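Local coordinates for protein gluconate kinase (Lactobacillus acidophilus, PDB 3LL3) that binds ATP and D-xylulose and probably phosphorylates a sugar or sugar acid, such as gluconate, at the expense of ATP, at residues 211-216 and 232-237; 322-327 and 367-372; 395-400 and 417-422. All blocks are in the same frame, centred on the assembly; numbering follows the deposited sequence.

Interaction 1: 211-216 and 232-237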
loop_
_atom_site.group_PDB
_atom_site.type_symbol
_atom_site.label_atom_id
_atom_site.label_comp_id
_atom_site.label_asym_id
_atom_site.label_seq_id
_atom_site.Cartn_x
_atom_site.Cartn_y
_atom_site.Cartn_z
ATOM N N THR A 211 9.766 -8.412 -45.864
ATOM C CA THR A 211 9.495 -9.474 -46.820
ATOM C C THR A 211 10.690 -9.764 -47.736
ATOM O O THR A 211 10.633 -10.669 -48.568
ATOM C CB THR A 211 8.281 -9.132 -47.707
ATOM O OG1 THR A 211 8.376 -7.767 -48.135
ATOM C CG2 THR A 211 6.963 -9.323 -46.930
ATOM N N LYS A 212 11.763 -8.996 -47.596
ATOM C CA LYS A 212 12.900 -9.169 -48.497
ATOM C C LYS A 212 13.521 -10.561 -48.387
ATOM O O LYS A 212 13.762 -11.063 -47.295
ATOM C CB LYS A 212 13.978 -8.105 -48.273
ATOM C CG LYS A 212 15.192 -8.343 -49.202
ATOM C CD LYS A 212 15.785 -7.064 -49.729
ATOM C CE LYS A 212 16.886 -7.366 -50.767
ATOM N NZ LYS A 212 17.343 -6.137 -51.476
ATOM N N VAL A 213 13.780 -11.176 -49.530
ATOM C CA VAL A 213 14.408 -12.489 -49.563
ATOM C C VAL A 213 15.916 -12.309 -49.506
ATOM O O VAL A 213 16.489 -11.624 -50.345
ATOM C CB VAL A 213 14.054 -13.252 -50.853
ATOM C CG1 VAL A 213 14.778 -14.584 -50.883
ATOM C CG2 VAL A 213 12.540 -13.469 -50.965
ATOM N N ILE A 214 16.548 -12.900 -48.497
ATOM C CA ILE A 214 17.995 -12.874 -48.368
ATOM C C ILE A 214 18.539 -14.210 -48.886
ATOM O O ILE A 214 18.312 -15.255 -48.270
ATOM C CB ILE A 214 18.430 -12.703 -46.916
ATOM C CG1 ILE A 214 17.596 -11.623 -46.198
ATOM C CG2 ILE A 214 19.918 -12.375 -46.858
ATOM C CD1 ILE A 214 17.607 -10.273 -46.862
ATOM N N PHE A 215 19.256 -14.158 -50.013
ATOM C CA PHE A 215 19.632 -15.341 -50.777
ATOM C C PHE A 215 21.071 -15.178 -51.263
ATOM O O PHE A 215 21.511 -14.054 -51.521
ATOM C CB PHE A 215 18.696 -15.462 -51.988
ATOM C CG PHE A 215 18.614 -16.850 -52.584
ATOM C CD1 PHE A 215 17.812 -17.830 -52.006
ATOM C CD2 PHE A 215 19.315 -17.168 -53.749
ATOM C CE1 PHE A 215 17.728 -19.108 -52.564
ATOM C CE2 PHE A 215 19.228 -18.447 -54.316
ATOM C CZ PHE A 215 18.441 -19.414 -53.724
ATOM N N PRO A 216 21.821 -16.288 -51.375
ATOM C CA PRO A 216 21.429 -17.642 -50.986
ATOM C C PRO A 216 21.956 -17.998 -49.614
ATOM O O PRO A 216 22.788 -17.284 -49.075
ATOM C CB PRO A 216 22.151 -18.525 -52.016
ATOM C CG PRO A 216 22.979 -17.579 -52.886
ATOM C CD PRO A 216 23.082 -16.303 -52.133
ATOM N N LYS A 232 14.467 -20.304 -49.130
ATOM C CA LYS A 232 14.716 -18.877 -48.956
ATOM C C LYS A 232 14.731 -18.417 -47.501
ATOM O O LYS A 232 13.999 -18.943 -46.661
ATOM C CB LYS A 232 13.679 -18.051 -49.725
ATOM C CG LYS A 232 13.947 -17.982 -51.209
ATOM C CD LYS A 232 12.919 -18.751 -51.974
ATOM C CE LYS A 232 11.805 -17.828 -52.459
ATOM N NZ LYS A 232 11.983 -17.503 -53.913
ATOM N N ILE A 233 15.574 -17.429 -47.212
ATOM C CA ILE A 233 15.500 -16.718 -45.959
ATOM C C ILE A 233 14.641 -15.482 -46.188
ATOM O O ILE A 233 14.900 -14.702 -47.108
ATOM C CB ILE A 233 16.879 -16.255 -45.466
ATOM C CG1 ILE A 233 17.779 -17.459 -45.207
ATOM C CG2 ILE A 233 16.730 -15.439 -44.178
ATOM C CD1 ILE A 233 17.318 -18.292 -44.034
ATOM N N ILE A 234 13.610 -15.317 -45.363
ATOM C CA ILE A 234 12.807 -14.103 -45.369
ATOM C C ILE A 234 13.328 -13.224 -44.244
ATOM O O ILE A 234 13.460 -13.674 -43.091
ATOM C CB ILE A 234 11.311 -14.422 -45.164
ATOM C CG1 ILE A 234 10.893 -15.599 -46.061
ATOM C CG2 ILE A 234 10.460 -13.186 -45.447
ATOM C CD1 ILE A 234 11.272 -15.428 -47.535
ATOM N N LEU A 235 13.657 -11.984 -44.578
ATOM C CA LEU A 235 14.299 -11.109 -43.621
ATOM C C LEU A 235 13.562 -11.078 -42.267
ATOM O O LEU A 235 14.181 -11.169 -41.210
ATOM C CB LEU A 235 14.441 -9.708 -44.199
ATOM C CG LEU A 235 15.213 -8.745 -43.308
ATOM C CD1 LEU A 235 16.589 -9.330 -42.894
ATOM C CD2 LEU A 235 15.346 -7.365 -43.975
ATOM N N GLY A 236 12.243 -10.965 -42.295
ATOM C CA GLY A 236 11.486 -10.977 -41.049
ATOM C C GLY A 236 11.406 -9.635 -40.348
ATOM O O GLY A 236 11.684 -8.608 -40.955
ATOM N N ALA A 237 11.026 -9.644 -39.065
ATOM C CA ALA A 237 10.726 -8.420 -38.338
ATOM C C ALA A 237 10.811 -8.619 -36.829
ATOM O O ALA A 237 11.195 -9.682 -36.350
ATOM C CB ALA A 237 9.352 -7.900 -38.715
#

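Interaction 2: 322-327 and 367-372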
loop_
_atom_site.group_PDB
_atom_site.type_symbol
_atom_site.label_atom_id
_atom_site.label_comp_id
_atom_site.label_asym_id
_atom_site.label_seq_id
_atom_site.Cartn_x
_atom_site.Cartn_y
_atom_site.Cartn_z
ATOM N N ASP A 322 -10.320 -17.721 -7.885
ATOM C CA ASP A 322 -11.555 -18.061 -7.175
ATOM C C ASP A 322 -11.745 -17.125 -5.978
ATOM O O ASP A 322 -12.820 -16.549 -5.787
ATOM C CB ASP A 322 -11.552 -19.526 -6.715
ATOM C CG ASP A 322 -11.743 -20.508 -7.864
ATOM O OD1 ASP A 322 -12.243 -20.098 -8.942
ATOM O OD2 ASP A 322 -11.388 -21.697 -7.679
ATOM N N VAL A 323 -10.698 -16.952 -5.181
ATOM C CA VAL A 323 -10.819 -16.088 -4.000
ATOM C C VAL A 323 -11.067 -14.635 -4.385
ATOM O O VAL A 323 -11.934 -13.965 -3.811
ATOM C CB VAL A 323 -9.587 -16.180 -3.109
ATOM C CG1 VAL A 323 -9.724 -15.233 -1.928
ATOM C CG2 VAL A 323 -9.393 -17.619 -2.633
ATOM N N ALA A 324 -10.301 -14.148 -5.363
ATOM C CA ALA A 324 -10.438 -12.767 -5.828
ATOM C C ALA A 324 -11.872 -12.470 -6.257
ATOM O O ALA A 324 -12.411 -11.399 -5.980
ATOM C CB ALA A 324 -9.471 -12.486 -6.976
ATOM N N GLN A 325 -12.491 -13.430 -6.924
ATOM C CA GLN A 325 -13.858 -13.244 -7.402
ATOM C C GLN A 325 -14.897 -13.092 -6.296
ATOM O O GLN A 325 -15.977 -12.568 -6.555
ATOM C CB GLN A 325 -14.255 -14.362 -8.374
ATOM C CG GLN A 325 -13.454 -14.323 -9.662
ATOM C CD GLN A 325 -13.795 -15.454 -10.604
ATOM O OE1 GLN A 325 -12.975 -16.348 -10.849
ATOM N NE2 GLN A 325 -15.010 -15.426 -11.139
ATOM N N THR A 326 -14.588 -13.516 -5.067
ATOM C CA THR A 326 -15.536 -13.302 -3.974
ATOM C C THR A 326 -15.552 -11.866 -3.452
ATOM O O THR A 326 -16.376 -11.529 -2.611
ATOM C CB THR A 326 -15.347 -14.285 -2.803
ATOM O OG1 THR A 326 -14.081 -14.064 -2.178
ATOM C CG2 THR A 326 -15.431 -15.721 -3.277
ATOM N N ALA A 327 -14.650 -11.009 -3.937
ATOM C CA ALA A 327 -14.721 -9.594 -3.567
ATOM C C ALA A 327 -15.527 -8.846 -4.618
ATOM O O ALA A 327 -15.581 -9.276 -5.763
ATOM C CB ALA A 327 -13.316 -8.995 -3.440
ATOM N N GLU A 367 -10.442 -8.976 -1.059
ATOM C CA GLU A 367 -10.230 -7.602 -1.507
ATOM C C GLU A 367 -8.778 -7.344 -1.935
ATOM O O GLU A 367 -8.539 -6.639 -2.912
ATOM C CB GLU A 367 -10.615 -6.605 -0.408
ATOM C CG GLU A 367 -12.124 -6.353 -0.250
ATOM C CD GLU A 367 -12.881 -7.554 0.302
ATOM O OE1 GLU A 367 -12.302 -8.370 1.058
ATOM O OE2 GLU A 367 -14.067 -7.678 -0.025
HETATM N N MSE A 368 -7.810 -7.898 -1.208
HETATM C CA MSE A 368 -6.413 -7.690 -1.589
HETATM C C MSE A 368 -6.067 -8.457 -2.841
HETATM O O MSE A 368 -5.385 -7.924 -3.703
HETATM C CB MSE A 368 -5.449 -8.036 -0.466
HETATM C CG MSE A 368 -5.702 -7.127 0.756
HETATM SE SE MSE A 368 -4.389 -7.391 2.152
HETATM C CE MSE A 368 -2.850 -6.459 1.342
ATOM N N ALA A 369 -6.561 -9.694 -2.937
ATOM C CA ALA A 369 -6.334 -10.533 -4.109
ATOM C C ALA A 369 -6.884 -9.853 -5.343
ATOM O O ALA A 369 -6.210 -9.761 -6.363
ATOM C CB ALA A 369 -6.991 -11.914 -3.936
ATOM N N ARG A 370 -8.120 -9.375 -5.248
ATOM C CA ARG A 370 -8.752 -8.770 -6.401
ATOM C C ARG A 370 -8.112 -7.436 -6.768
ATOM O O ARG A 370 -8.001 -7.109 -7.942
ATOM C CB ARG A 370 -10.268 -8.608 -6.224
ATOM C CG ARG A 370 -10.902 -8.271 -7.551
ATOM C CD ARG A 370 -12.237 -7.598 -7.466
ATOM N NE ARG A 370 -13.298 -8.546 -7.663
ATOM C CZ ARG A 370 -14.095 -8.603 -8.725
ATOM N NH1 ARG A 370 -14.000 -7.739 -9.722
ATOM N NH2 ARG A 370 -15.013 -9.531 -8.759
ATOM N N ALA A 371 -7.712 -6.662 -5.764
ATOM C CA ALA A 371 -7.055 -5.387 -6.018
ATOM C C ALA A 371 -5.792 -5.593 -6.831
ATOM O O ALA A 371 -5.454 -4.750 -7.655
ATOM C CB ALA A 371 -6.723 -4.644 -4.700
ATOM N N VAL A 372 -5.084 -6.694 -6.585
ATOM C CA VAL A 372 -3.864 -6.981 -7.338
ATOM C C VAL A 372 -4.214 -7.154 -8.818
ATOM O O VAL A 372 -3.603 -6.534 -9.693
ATOM C CB VAL A 372 -3.144 -8.250 -6.831
ATOM C CG1 VAL A 372 -2.079 -8.699 -7.842
ATOM C CG2 VAL A 372 -2.532 -8.023 -5.429
#

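Interaction 3: 395-400 and 417-422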
loop_
_atom_site.group_PDB
_atom_site.type_symbol
_atom_site.label_atom_id
_atom_site.label_comp_id
_atom_site.label_asym_id
_atom_site.label_seq_id
_atom_site.Cartn_x
_atom_site.Cartn_y
_atom_site.Cartn_z
ATOM N N VAL A 395 -12.092 -0.398 -31.665
ATOM C CA VAL A 395 -13.364 -1.120 -31.557
ATOM C C VAL A 395 -13.186 -2.512 -30.944
ATOM O O VAL A 395 -14.143 -3.227 -30.705
ATOM C CB VAL A 395 -14.033 -1.260 -32.945
ATOM C CG1 VAL A 395 -14.176 0.101 -33.588
ATOM C CG2 VAL A 395 -13.212 -2.187 -33.849
ATOM N N ALA A 396 -11.944 -2.914 -30.728
ATOM C CA ALA A 396 -11.663 -4.200 -30.117
ATOM C C ALA A 396 -10.216 -4.220 -29.661
ATOM O O ALA A 396 -9.378 -3.509 -30.206
ATOM C CB ALA A 396 -11.931 -5.342 -31.081
ATOM N N ILE A 397 -9.958 -5.023 -28.640
ATOM C CA ILE A 397 -8.623 -5.320 -28.169
ATOM C C ILE A 397 -8.406 -6.785 -28.464
ATOM O O ILE A 397 -9.140 -7.642 -27.941
ATOM C CB ILE A 397 -8.488 -5.156 -26.635
ATOM C CG1 ILE A 397 -8.986 -3.783 -26.168
ATOM C CG2 ILE A 397 -7.048 -5.414 -26.217
ATOM C CD1 ILE A 397 -8.258 -2.627 -26.756
ATOM N N ASN A 398 -7.436 -7.079 -29.327
ATOM C CA ASN A 398 -7.062 -8.457 -29.610
ATOM C C ASN A 398 -6.052 -8.945 -28.586
ATOM O O ASN A 398 -4.924 -8.455 -28.539
ATOM C CB ASN A 398 -6.510 -8.582 -31.030
ATOM C CG ASN A 398 -7.489 -8.075 -32.072
ATOM O OD1 ASN A 398 -7.208 -8.065 -33.269
ATOM N ND2 ASN A 398 -8.646 -7.649 -31.618
ATOM N N ALA A 399 -6.463 -9.923 -27.785
ATOM C CA ALA A 399 -5.777 -10.261 -26.545
ATOM C C ALA A 399 -5.197 -11.660 -26.497
ATOM O O ALA A 399 -5.835 -12.631 -26.904
ATOM C CB ALA A 399 -6.729 -10.062 -25.362
ATOM N N THR A 400 -4.003 -11.759 -25.935
ATOM C CA THR A 400 -3.312 -13.026 -25.794
ATOM C C THR A 400 -2.519 -13.002 -24.491
ATOM O O THR A 400 -2.386 -11.953 -23.872
ATOM C CB THR A 400 -2.306 -13.233 -26.949
ATOM O OG1 THR A 400 -1.425 -12.106 -27.029
ATOM C CG2 THR A 400 -3.029 -13.388 -28.301
ATOM N N PHE A 417 -11.218 -1.629 -19.720
ATOM C CA PHE A 417 -10.977 -0.957 -21.001
ATOM C C PHE A 417 -12.274 -0.416 -21.622
ATOM O O PHE A 417 -12.248 0.545 -22.387
ATOM C CB PHE A 417 -10.267 -1.892 -22.000
ATOM C CG PHE A 417 -8.778 -2.066 -21.749
ATOM C CD1 PHE A 417 -7.850 -1.603 -22.669
ATOM C CD2 PHE A 417 -8.316 -2.709 -20.608
ATOM C CE1 PHE A 417 -6.467 -1.769 -22.452
ATOM C CE2 PHE A 417 -6.955 -2.886 -20.380
ATOM C CZ PHE A 417 -6.021 -2.403 -21.300
ATOM N N ASN A 418 -13.409 -1.023 -21.283
ATOM C CA ASN A 418 -14.699 -0.628 -21.861
ATOM C C ASN A 418 -14.700 -0.710 -23.391
ATOM O O ASN A 418 -15.269 0.151 -24.068
ATOM C CB ASN A 418 -15.123 0.779 -21.442
ATOM C CG ASN A 418 -16.641 0.988 -21.561
ATOM O OD1 ASN A 418 -17.402 0.023 -21.654
ATOM N ND2 ASN A 418 -17.078 2.243 -21.554
ATOM N N VAL A 419 -14.025 -1.727 -23.913
ATOM C CA VAL A 419 -14.099 -2.085 -25.323
ATOM C C VAL A 419 -14.127 -3.624 -25.372
ATOM O O VAL A 419 -13.688 -4.291 -24.424
ATOM C CB VAL A 419 -12.910 -1.495 -26.155
ATOM C CG1 VAL A 419 -12.677 -0.026 -25.843
ATOM C CG2 VAL A 419 -11.655 -2.247 -25.895
ATOM N N PRO A 420 -14.677 -4.203 -26.447
ATOM C CA PRO A 420 -14.715 -5.667 -26.461
ATOM C C PRO A 420 -13.311 -6.277 -26.485
ATOM O O PRO A 420 -12.400 -5.740 -27.131
ATOM C CB PRO A 420 -15.467 -5.987 -27.756
ATOM C CG PRO A 420 -16.234 -4.734 -28.073
ATOM C CD PRO A 420 -15.357 -3.621 -27.616
ATOM N N ILE A 421 -13.152 -7.393 -25.778
ATOM C CA ILE A 421 -11.905 -8.137 -25.755
ATOM C C ILE A 421 -12.068 -9.356 -26.669
ATOM O O ILE A 421 -13.004 -10.154 -26.499
ATOM C CB ILE A 421 -11.565 -8.596 -24.310
ATOM C CG1 ILE A 421 -11.340 -7.384 -23.384
ATOM C CG2 ILE A 421 -10.412 -9.600 -24.312
ATOM C CD1 ILE A 421 -10.038 -6.674 -23.613
ATOM N N VAL A 422 -11.186 -9.474 -27.658
ATOM C CA VAL A 422 -11.198 -10.606 -28.577
ATOM C C VAL A 422 -10.006 -11.513 -28.347
ATOM O O VAL A 422 -8.862 -11.096 -28.527
ATOM C CB VAL A 422 -11.170 -10.139 -30.041
ATOM C CG1 VAL A 422 -11.236 -11.333 -30.972
ATOM C CG2 VAL A 422 -12.294 -9.157 -30.303
#

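Interaction 1: 211-216 and 232-237
V213 meets I234 and K232 where the short edge strand 213-214 lies antiparallel to strand 232-238 in the mixed sheet of the N-terminal FGGY domain, a fold of the actin-like ATPase clan. V213 and I234 form a non-hydrogen-bonded antiparallel pair, with CA atoms 4.8 Å apart. On either side of it one backbone bond crosses: L235 N to K212 O, 2.9 Å, and I214 N to I233 O, 2.8 Å. The pairing is short, as two bonds are all that link the segments.

Each branch of V213 has its own partner. CG1, anti to the backbone N (chi1 177°), rests 3.5 Å from K232 CG, whereas CG2 meets I234 CD1 at 4.1 Å. On this V213 and I234 face, helix 429-441 packs on I234 through A438 and A441. K232 bends at chi2, chi3 and chi4, and its aliphatic CG also lies beside the F215 ring, 3.9 Å from CD1. The K232 and F215 side chains are on the more exposed margin of the contact.

The other sheet face carries I214 and I233, with L235 close by, and helix 157-166 covers it through I162 and T166. With its CG1 branch anti to the carbonyl carbon (chi1 -44°), I214 slants across L235, and I214 CG1 reaches L235 CD1 at 4.1 Å.

Interaction 2: 322-327 and 367-372
A324 and A327 face R370, A369 and E367 in a helix-helix contact of the C-terminal FGGY domain, where the end of helix 317-325 packs on the early part of the long helix 365-388. The helices come close, with the CA atoms of A324 and R370 4.4 Å apart, where the alanines A324 and A369 meet.

Along the first segment, V323 serves the turn itself, its O accepting both T326 N and T326 OG1; the hydroxyl oxygen, 2.7 Å from V323 O, lies in the carbonyl plane on a lone pair. A324 follows, its methyl directed at the second helix, with CB 4.0 Å from A369 CB, while its carbonyl O takes a weak bond from R370 NE at 3.4 Å, bent to 140° at the hydrogen. Q325 O lies at the edge of the R370 guanidinium, near its plane, 3.9 Å from NH2. A327 closes the segment with CB 3.7 Å from E367 OE2; that carboxylate is engaged elsewhere, by R332 and by the backbone N of Q364.

In R370, CG anti to the backbone N (chi1 -167°) and a bend at chi3 bring the guanidinium to the A324 and A327 carbonyls. NH1 pairs with E374, and R370 NE and NH2 each lie 3.1 Å from A327 O.

Interaction 3: 395-400 and 417-422
I397 and I421 are paired in register, as are N398 and V422, in the parallel ladder of a beta-alpha-beta unit: strand 396-400, helix 407-417, strand 421-424. Three nearly straight backbone bonds set the register: I397 N donates to P420 O (3.0 Å), V422 N to I397 O (2.8 Å), and A399 N to V422 O (2.8 Å). The bond from V422 N is the straightest, at 174°. I397 thus uses both its N and its O.

The tightly packed part is the face bearing I397, A399 and I421. I421 CD1 leans obliquely over I397, 3.7 Å from I397 CB, and I421 CG2, anti to the backbone N of I421, touches A399 CB at 3.9 Å. At the other end of I397, CD1 comes within 4.2 Å of CD1 on the F417 ring, the last residue of the connecting helix.

The opposite face, with N398 and V422, is nearer to solvent and has fewer side-chain contacts. The two side chains run alongside each other, pointing the same way, and V422 CG2 has A396 CB at 3.9 Å. V422 and P420 are only partly buried, and V395, in the loop leading into the strand, is exposed, its carbonyl O 3.3 Å from P420 CD.

Strand 254-259 continues the sheet beyond 396-400, bonding to N398 and T400, and strand 457-461 flanks 421-424. Helix 365-388 packs on F417, where Y381 makes an edge-to-face ring contact.

Overall arrangement
Interaction 1 belongs to the N-terminal FGGY range, whereas interactions 2 and 3 share the C-terminal one. The centres of interactions 1 and 2 are about 48 Å apart, on opposite sides of the chain's centre; interaction 3 is about 33 Å from interaction 1 and about 22 Å from interaction 2, centre to centre. None touches another, the closest approach being about 12 Å between nearest atoms of interactions 2 and 3. Helix 365-388, which carries 367-372, leads to strand 396-400 and also packs on F417. Both C-terminal contacts lie near the bound ATP without lining its pocket: side chains of Q325 and A399 are about 9 and 11 Å from it, and strand 396-400 runs toward nucleotide-binding G401 and G402.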